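Local coordinates for GTPase-activating protein skywalker (Drosophila melanogaster, PDB 5HJQ) that stimulates GTP hydrolysis by Rab35 to control synaptic vesicle protein recycling and binds phosphoinositide headgroups through its TBC domain, at residues V97-I108 / V288-E297. Residues are numbered along the deposited sequence; the frame is centred on the assembly and turned at random.
Sequences VKNILRENSWPI and VRIMDCYFHE. With I3P (D-myo-inositol-1,4,5-triphosphate), chain B.
Leu101 packs against His296 where two antiparallel helices, 94-103 and 284-297, meet in the all-helical TBC domain, their short segments 8.8 Å apart at closest approach and inclined at 170°. The pair is a worked example of how one interface can combine a closed interior with a charged, ligand-facing side. In the tight part, Leu101 CD1 presses on His296 CB at 3.5 Å, while Val97 CG1 sits over the imidazole face in a CH-pi contact. CG anti to the backbone N (chi1 -174°) carries the His296 ring under Val97, with Lys98 CB at its edge, and Gln123 and the carbonyl of Lys94 hold its two nitrogens. Farther along, Arg289 bends at chi2 and chi3 to reach the C-terminal end of helix 94-103: NH1 and NH2 both bond Leu101 O, NH2 at 2.9 Å, and Asn104 O lies over the centre of the guanidinium without a hydrogen bond. Asp292 OD2, also held by Arg113, forms a salt bridge with NH1 through its anti lone pair. A leucine in place of Arg289 would probably leave Leu101 O without these two donors and Asp292 without one of its charged mates. Beyond this packed part the contact thins to exposed Ile108, whose CD1 touches CG2 of buried Val288. The other end forms part of the inositol trisphosphate pocket, with Lys300, Arg304 and Arg358. There Arg102 grips Glu297 side-on in a salt bridge, NE to OE2 and NH2 to OE1, the guanidinium and carboxylate planes 28° apart. Lys98 NZ reaches phosphate oxygen O51, and Arg102 NH2 donates almost straight to ligand O53 at 3.1 Å.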
ATOM      1  N   VAL A  97     -15.401   3.025  13.263  1.00 66.96           N
ATOM      2  CA  VAL A  97     -14.990   2.103  12.212  1.00 71.53           C
ATOM      3  C   VAL A  97     -13.469   2.074  12.090  1.00 70.93           C
ATOM      4  O   VAL A  97     -12.863   1.000  12.024  1.00 65.98           O
ATOM      5  CB  VAL A  97     -15.611   2.481  10.852  1.00 72.09           C
ATOM      6  CG1 VAL A  97     -14.942   1.713   9.723  1.00 66.62           C
ATOM      7  CG2 VAL A  97     -17.112   2.222  10.863  1.00 70.77           C
ATOM      8  N   LYS A  98     -12.862   3.260  12.074  1.00 67.10           N
ATOM      9  CA  LYS A  98     -11.409   3.389  11.994  1.00 67.69           C
ATOM     10  C   LYS A  98     -10.725   2.588  13.094  1.00 65.56           C
ATOM     11  O   LYS A  98      -9.750   1.881  12.842  1.00 65.72           O
ATOM     12  CB  LYS A  98     -10.985   4.860  12.084  1.00 66.12           C
ATOM     13  CG  LYS A  98      -9.474   5.060  12.111  1.00 71.12           C
ATOM     14  CD  LYS A  98      -9.092   6.536  12.124  1.00 69.85           C
ATOM     15  CE  LYS A  98      -9.441   7.194  13.449  1.00 69.32           C
ATOM     16  NZ  LYS A  98      -8.946   8.598  13.504  1.00 76.42           N
ATOM     17  N   ASN A  99     -11.253   2.692  14.309  1.00 69.56           N
ATOM     18  CA  ASN A  99     -10.665   2.009  15.455  1.00 72.17           C
ATOM     19  C   ASN A  99     -10.914   0.508  15.439  1.00 64.37           C
ATOM     20  O   ASN A  99     -10.069  -0.266  15.878  1.00 65.20           O
ATOM     21  CB  ASN A  99     -11.189   2.616  16.758  1.00 73.69           C
ATOM     22  CG  ASN A  99     -10.458   3.894  17.136  1.00 72.45           C
ATOM     23  OD1 ASN A  99      -9.360   3.851  17.690  1.00 73.35           O
ATOM     24  ND2 ASN A  99     -11.064   5.039  16.836  1.00 74.89           N
ATOM     25  N   ILE A 100     -12.068   0.096  14.927  1.00 69.63           N
ATOM     26  CA  ILE A 100     -12.364  -1.325  14.785  1.00 71.17           C
ATOM     27  C   ILE A 100     -11.386  -1.958  13.804  1.00 68.27           C
ATOM     28  O   ILE A 100     -10.833  -3.029  14.061  1.00 72.22           O
ATOM     29  CB  ILE A 100     -13.808  -1.564  14.305  1.00 70.07           C
ATOM     30  CG1 ILE A 100     -14.796  -1.246  15.428  1.00 73.97           C
ATOM     31  CG2 ILE A 100     -13.992  -3.000  13.833  1.00 67.72           C
ATOM     32  CD1 ILE A 100     -16.198  -1.011  14.947  1.00 74.11           C
ATOM     33  N   LEU A 101     -11.169  -1.277  12.684  1.00 61.74           N
ATOM     34  CA  LEU A 101     -10.242  -1.748  11.665  1.00 62.79           C
ATOM     35  C   LEU A 101      -8.820  -1.866  12.209  1.00 63.45           C
ATOM     36  O   LEU A 101      -8.081  -2.780  11.840  1.00 58.70           O
ATOM     37  CB  LEU A 101     -10.264  -0.813  10.458  1.00 61.20           C
ATOM     38  CG  LEU A 101     -11.557  -0.820   9.642  1.00 60.29           C
ATOM     39  CD1 LEU A 101     -11.629   0.411   8.763  1.00 60.97           C
ATOM     40  CD2 LEU A 101     -11.674  -2.091   8.803  1.00 52.72           C
ATOM     41  N   ARG A 102      -8.450  -0.946  13.096  1.00 64.91           N
ATOM     42  CA  ARG A 102      -7.117  -0.953  13.692  1.00 65.42           C
ATOM     43  C   ARG A 102      -6.913  -2.118  14.658  1.00 67.73           C
ATOM     44  O   ARG A 102      -5.825  -2.691  14.725  1.00 61.39           O
ATOM     45  CB  ARG A 102      -6.842   0.370  14.418  1.00 64.76           C
ATOM     46  CG  ARG A 102      -6.697   1.580  13.504  1.00 66.18           C
ATOM     47  CD  ARG A 102      -6.385   2.841  14.300  1.00 65.23           C
ATOM     48  NE  ARG A 102      -6.299   4.027  13.451  1.00 65.70           N
ATOM     49  CZ  ARG A 102      -5.978   5.240  13.894  1.00 67.38           C
ATOM     50  NH1 ARG A 102      -5.711   5.426  15.179  1.00 65.19           N
ATOM     51  NH2 ARG A 102      -5.916   6.263  13.054  1.00 60.33           N
ATOM     52  N   GLU A 103      -7.961  -2.477  15.398  1.00 73.22           N
ATOM     53  CA  GLU A 103      -7.813  -3.446  16.485  1.00 76.15           C
ATOM     54  C   GLU A 103      -8.306  -4.856  16.159  1.00 67.52           C
ATOM     55  O   GLU A 103      -7.814  -5.831  16.737  1.00 69.54           O
ATOM     56  CB  GLU A 103      -8.526  -2.938  17.736  1.00 75.00           C
ATOM     57  CG  GLU A 103      -8.289  -1.468  18.021  1.00 80.36           C
ATOM     58  CD  GLU A 103      -7.860  -1.211  19.454  1.00 95.16           C
ATOM     59  OE1 GLU A 103      -7.314  -2.146  20.080  1.00101.34           O
ATOM     60  OE2 GLU A 103      -8.044  -0.075  19.949  1.00 97.41           O
ATOM     61  N   ASN A 104      -9.257  -4.970  15.237  1.00 69.93           N
ATOM     62  CA  ASN A 104      -9.752  -6.283  14.843  1.00 72.52           C
ATOM     63  C   ASN A 104      -8.836  -6.951  13.823  1.00 69.73           C
ATOM     64  O   ASN A 104      -8.768  -6.538  12.663  1.00 64.71           O
ATOM     65  CB  ASN A 104     -11.173  -6.187  14.285  1.00 72.33           C
ATOM     66  CG  ASN A 104     -12.221  -6.044  15.374  1.00 75.46           C
ATOM     67  OD1 ASN A 104     -12.961  -6.987  15.677  1.00 81.20           O
ATOM     68  ND2 ASN A 104     -12.290  -4.862  15.971  1.00 74.88           N
ATOM     69  N   SER A 105      -8.137  -7.989  14.269  1.00 69.66           N
ATOM     70  CA  SER A 105      -7.224  -8.726  13.408  1.00 64.14           C
ATOM     71  C   SER A 105      -7.897  -9.955  12.806  1.00 68.25           C
ATOM     72  O   SER A 105      -7.569 -11.089  13.162  1.00 64.43           O
ATOM     73  CB  SER A 105      -5.976  -9.139  14.190  1.00 58.87           C
ATOM     74  OG  SER A 105      -5.057  -9.825  13.360  1.00 70.25           O
ATOM     75  N   TRP A 106      -8.844  -9.721  11.901  1.00 67.48           N
ATOM     76  CA  TRP A 106      -9.509 -10.803  11.185  1.00 69.75           C
ATOM     77  C   TRP A 106      -8.479 -11.679  10.485  1.00 71.22           C
ATOM     78  O   TRP A 106      -7.545 -11.167   9.869  1.00 75.67           O
ATOM     79  CB  TRP A 106     -10.503 -10.253  10.162  1.00 66.56           C
ATOM     80  CG  TRP A 106     -11.596  -9.423  10.757  1.00 71.42           C
ATOM     81  CD1 TRP A 106     -12.667  -9.870  11.472  1.00 70.12           C
ATOM     82  CD2 TRP A 106     -11.736  -7.999  10.672  1.00 66.46           C
ATOM     83  NE1 TRP A 106     -13.463  -8.815  11.844  1.00 73.04           N
ATOM     84  CE2 TRP A 106     -12.913  -7.654  11.365  1.00 71.61           C
ATOM     85  CE3 TRP A 106     -10.983  -6.985  10.075  1.00 69.58           C
ATOM     86  CZ2 TRP A 106     -13.352  -6.338  11.480  1.00 71.09           C
ATOM     87  CZ3 TRP A 106     -11.420  -5.677  10.195  1.00 70.10           C
ATOM     88  CH2 TRP A 106     -12.594  -5.365  10.890  1.00 73.46           C
ATOM     89  N   PRO A 107      -8.639 -13.007  10.592  1.00 71.54           N
ATOM     90  CA  PRO A 107      -7.695 -13.956   9.993  1.00 67.18           C
ATOM     91  C   PRO A 107      -7.594 -13.786   8.480  1.00 69.33           C
ATOM     92  O   PRO A 107      -8.435 -13.127   7.870  1.00 66.47           O
ATOM     93  CB  PRO A 107      -8.289 -15.321  10.354  1.00 68.70           C
ATOM     94  CG  PRO A 107      -9.133 -15.060  11.558  1.00 67.13           C
ATOM     95  CD  PRO A 107      -9.700 -13.691  11.350  1.00 66.46           C
ATOM     96  N   ILE A 108      -6.569 -14.387   7.886  1.00 70.36           N
ATOM     97  CA  ILE A 108      -6.305 -14.249   6.461  1.00 68.82           C
ATOM     98  C   ILE A 108      -7.381 -14.929   5.602  1.00 78.04           C
ATOM     99  O   ILE A 108      -7.563 -14.586   4.433  1.00 81.27           O
ATOM    100  CB  ILE A 108      -4.906 -14.824   6.115  1.00 76.42           C
ATOM    101  CG1 ILE A 108      -4.485 -14.444   4.695  1.00 77.11           C
ATOM    102  CG2 ILE A 108      -4.872 -16.330   6.326  1.00 86.38           C
ATOM    103  CD1 ILE A 108      -4.412 -12.959   4.470  1.00 79.40           C
ATOM    104  N   VAL A 288      -2.035  -7.199   4.456  1.00 54.95           N
ATOM    105  CA  VAL A 288      -3.488  -7.310   4.501  1.00 53.67           C
ATOM    106  C   VAL A 288      -4.089  -6.451   5.612  1.00 52.36           C
ATOM    107  O   VAL A 288      -5.007  -5.666   5.369  1.00 52.93           O
ATOM    108  CB  VAL A 288      -3.926  -8.773   4.692  1.00 56.57           C
ATOM    109  CG1 VAL A 288      -5.417  -8.851   4.945  1.00 51.43           C
ATOM    110  CG2 VAL A 288      -3.543  -9.597   3.472  1.00 54.33           C
ATOM    111  N   ARG A 289      -3.564  -6.596   6.824  1.00 52.90           N
ATOM    112  CA  ARG A 289      -4.011  -5.778   7.945  1.00 50.41           C
ATOM    113  C   ARG A 289      -3.787  -4.293   7.661  1.00 59.10           C
ATOM    114  O   ARG A 289      -4.611  -3.454   8.027  1.00 59.24           O
ATOM    115  CB  ARG A 289      -3.288  -6.183   9.229  1.00 54.64           C
ATOM    116  CG  ARG A 289      -3.658  -7.562   9.742  1.00 53.62           C
ATOM    117  CD  ARG A 289      -5.088  -7.595  10.254  1.00 52.10           C
ATOM    118  NE  ARG A 289      -5.291  -6.731  11.413  1.00 55.47           N
ATOM    119  CZ  ARG A 289      -5.991  -5.601  11.386  1.00 52.31           C
ATOM    120  NH1 ARG A 289      -6.561  -5.198  10.260  1.00 55.60           N
ATOM    121  NH2 ARG A 289      -6.128  -4.874  12.487  1.00 52.42           N
ATOM    122  N   ILE A 290      -2.675  -3.975   7.002  1.00 52.15           N
ATOM    123  CA  ILE A 290      -2.383  -2.599   6.614  1.00 55.54           C
ATOM    124  C   ILE A 290      -3.417  -2.086   5.614  1.00 51.41           C
ATOM    125  O   ILE A 290      -3.905  -0.963   5.732  1.00 53.57           O
ATOM    126  CB  ILE A 290      -0.970  -2.466   6.005  1.00 57.25           C
ATOM    127  CG1 ILE A 290       0.099  -2.724   7.067  1.00 53.85           C
ATOM    128  CG2 ILE A 290      -0.767  -1.086   5.402  1.00 53.90           C
ATOM    129  CD1 ILE A 290       1.514  -2.644   6.538  1.00 53.96           C
ATOM    130  N   MET A 291      -3.751  -2.916   4.632  1.00 52.96           N
ATOM    131  CA  MET A 291      -4.765  -2.553   3.645  1.00 56.48           C
ATOM    132  C   MET A 291      -6.125  -2.284   4.282  1.00 55.38           C
ATOM    133  O   MET A 291      -6.854  -1.398   3.830  1.00 55.75           O
ATOM    134  CB  MET A 291      -4.895  -3.649   2.586  1.00 51.96           C
ATOM    135  CG  MET A 291      -3.733  -3.690   1.594  1.00 59.91           C
ATOM    136  SD  MET A 291      -3.402  -2.101   0.795  1.00 58.30           S
ATOM    137  CE  MET A 291      -1.843  -1.668   1.555  1.00 57.63           C
ATOM    138  N   ASP A 292      -6.456  -3.044   5.325  1.00 50.00           N
ATOM    139  CA  ASP A 292      -7.702  -2.849   6.070  1.00 54.15           C
ATOM    140  C   ASP A 292      -7.891  -1.403   6.509  1.00 54.60           C
ATOM    141  O   ASP A 292      -8.947  -0.808   6.292  1.00 52.32           O
ATOM    142  CB  ASP A 292      -7.751  -3.759   7.303  1.00 56.18           C
ATOM    143  CG  ASP A 292      -7.980  -5.216   6.952  1.00 55.67           C
ATOM    144  OD1 ASP A 292      -8.516  -5.492   5.856  1.00 56.13           O
ATOM    145  OD2 ASP A 292      -7.626  -6.085   7.777  1.00 55.67           O
ATOM    146  N   CYS A 293      -6.860  -0.842   7.131  1.00 59.81           N
ATOM    147  CA  CYS A 293      -6.917   0.530   7.616  1.00 55.59           C
ATOM    148  C   CYS A 293      -6.705   1.531   6.486  1.00 52.50           C
ATOM    149  O   CYS A 293      -7.343   2.585   6.448  1.00 54.94           O
ATOM    150  CB  CYS A 293      -5.877   0.744   8.717  1.00 54.90           C
ATOM    151  SG  CYS A 293      -6.075  -0.370  10.133  1.00 59.79           S
ATOM    152  N   TYR A 294      -5.814   1.180   5.563  1.00 55.98           N
ATOM    153  CA  TYR A 294      -5.468   2.034   4.429  1.00 53.86           C
ATOM    154  C   TYR A 294      -6.676   2.381   3.563  1.00 58.24           C
ATOM    155  O   TYR A 294      -6.844   3.534   3.160  1.00 56.25           O
ATOM    156  CB  TYR A 294      -4.391   1.351   3.582  1.00 55.30           C
ATOM    157  CG  TYR A 294      -4.160   1.956   2.211  1.00 55.17           C
ATOM    158  CD1 TYR A 294      -3.420   3.123   2.060  1.00 49.60           C
ATOM    159  CD2 TYR A 294      -4.663   1.344   1.067  1.00 51.27           C
ATOM    160  CE1 TYR A 294      -3.199   3.672   0.814  1.00 47.82           C
ATOM    161  CE2 TYR A 294      -4.448   1.889  -0.188  1.00 52.47           C
ATOM    162  CZ  TYR A 294      -3.705   3.054  -0.303  1.00 55.77           C
ATOM    163  OH  TYR A 294      -3.472   3.620  -1.536  1.00 52.31           O
ATOM    164  N   PHE A 295      -7.521   1.388   3.292  1.00 53.06           N
ATOM    165  CA  PHE A 295      -8.706   1.590   2.458  1.00 55.26           C
ATOM    166  C   PHE A 295      -9.743   2.481   3.140  1.00 58.53           C
ATOM    167  O   PHE A 295     -10.737   2.873   2.527  1.00 59.12           O
ATOM    168  CB  PHE A 295      -9.352   0.248   2.089  1.00 55.04           C
ATOM    169  CG  PHE A 295      -8.542  -0.573   1.128  1.00 54.30           C
ATOM    170  CD1 PHE A 295      -7.801   0.037   0.133  1.00 52.05           C
ATOM    171  CD2 PHE A 295      -8.517  -1.956   1.224  1.00 52.87           C
ATOM    172  CE1 PHE A 295      -7.052  -0.712  -0.753  1.00 48.54           C
ATOM    173  CE2 PHE A 295      -7.766  -2.712   0.340  1.00 54.33           C
ATOM    174  CZ  PHE A 295      -7.030  -2.087  -0.647  1.00 52.93           C
ATOM    175  N   HIS A 296      -9.507   2.795   4.410  1.00 57.83           N
ATOM    176  CA  HIS A 296     -10.420   3.635   5.178  1.00 59.63           C
ATOM    177  C   HIS A 296      -9.818   5.012   5.448  1.00 60.58           C
ATOM    178  O   HIS A 296     -10.488   6.034   5.294  1.00 63.48           O
ATOM    179  CB  HIS A 296     -10.779   2.951   6.498  1.00 60.60           C
ATOM    180  CG  HIS A 296     -11.825   3.672   7.294  1.00 64.62           C
ATOM    181  ND1 HIS A 296     -13.061   3.993   6.778  1.00 58.75           N
ATOM    182  CD2 HIS A 296     -11.818   4.124   8.568  1.00 63.03           C
ATOM    183  CE1 HIS A 296     -13.770   4.623   7.700  1.00 63.40           C
ATOM    184  NE2 HIS A 296     -13.038   4.713   8.796  1.00 63.62           N
ATOM    185  N   GLU A 297      -8.549   5.030   5.846  1.00 55.46           N
ATOM    186  CA  GLU A 297      -7.882   6.265   6.246  1.00 58.98           C
ATOM    187  C   GLU A 297      -7.130   6.922   5.096  1.00 57.38           C
ATOM    188  O   GLU A 297      -7.175   8.140   4.934  1.00 60.15           O
ATOM    189  CB  GLU A 297      -6.916   5.994   7.399  1.00 56.72           C
ATOM    190  CG  GLU A 297      -7.539   5.257   8.571  1.00 55.84           C
ATOM    191  CD  GLU A 297      -6.611   5.186   9.767  1.00 58.61           C
ATOM    192  OE1 GLU A 297      -6.046   6.238  10.145  1.00 59.73           O
ATOM    193  OE2 GLU A 297      -6.448   4.080  10.329  1.00 55.84           O
TER
HETATM  194  C1  I3P B 401      -3.605  13.174  15.405  1.00 90.03           C
HETATM  195  C2  I3P B 401      -4.573  14.311  15.684  1.00 89.25           C
HETATM  196  C3  I3P B 401      -5.318  14.767  14.428  1.00 91.91           C
HETATM  197  C4  I3P B 401      -5.575  13.721  13.343  1.00 92.84           C
HETATM  198  C5  I3P B 401      -4.981  12.324  13.497  1.00 85.90           C
HETATM  199  C6  I3P B 401      -4.388  12.012  14.878  1.00 83.11           C
HETATM  200  O1  I3P B 401      -2.912  12.739  16.589  1.00 88.84           O
HETATM  201  O2  I3P B 401      -5.512  13.878  16.624  1.00 93.79           O
HETATM  202  O3  I3P B 401      -6.577  15.304  14.825  1.00 95.72           O
HETATM  203  O4  I3P B 401      -5.088  14.270  12.103  1.00 95.84           O
HETATM  204  O5  I3P B 401      -5.986  11.381  13.216  1.00 79.25           O
HETATM  205  O6  I3P B 401      -3.523  10.885  14.790  1.00 87.35           O
HETATM  206  P1  I3P B 401      -2.559  13.755  17.784  1.00 97.05           P
HETATM  207  O11 I3P B 401      -3.799  14.114  18.522  1.00 95.27           O
HETATM  208  O12 I3P B 401      -1.610  13.067  18.740  1.00 93.09           O
HETATM  209  O13 I3P B 401      -1.878  15.022  17.233  1.00 83.90           O
HETATM  210  P4  I3P B 401      -6.166  14.661  10.978  1.00107.50           P
HETATM  211  O41 I3P B 401      -7.558  14.477  11.534  1.00101.95           O
HETATM  212  O42 I3P B 401      -5.972  13.751   9.763  1.00 92.77           O
HETATM  213  O43 I3P B 401      -5.962  16.136  10.557  1.00 98.60           O
HETATM  214  P5  I3P B 401      -5.583   9.952  12.690  1.00 74.01           P
HETATM  215  O51 I3P B 401      -6.781   9.273  12.134  1.00 79.97           O
HETATM  216  O52 I3P B 401      -4.547  10.086  11.604  1.00 72.02           O
HETATM  217  O53 I3P B 401      -5.025   9.119  13.814  1.00 69.42           O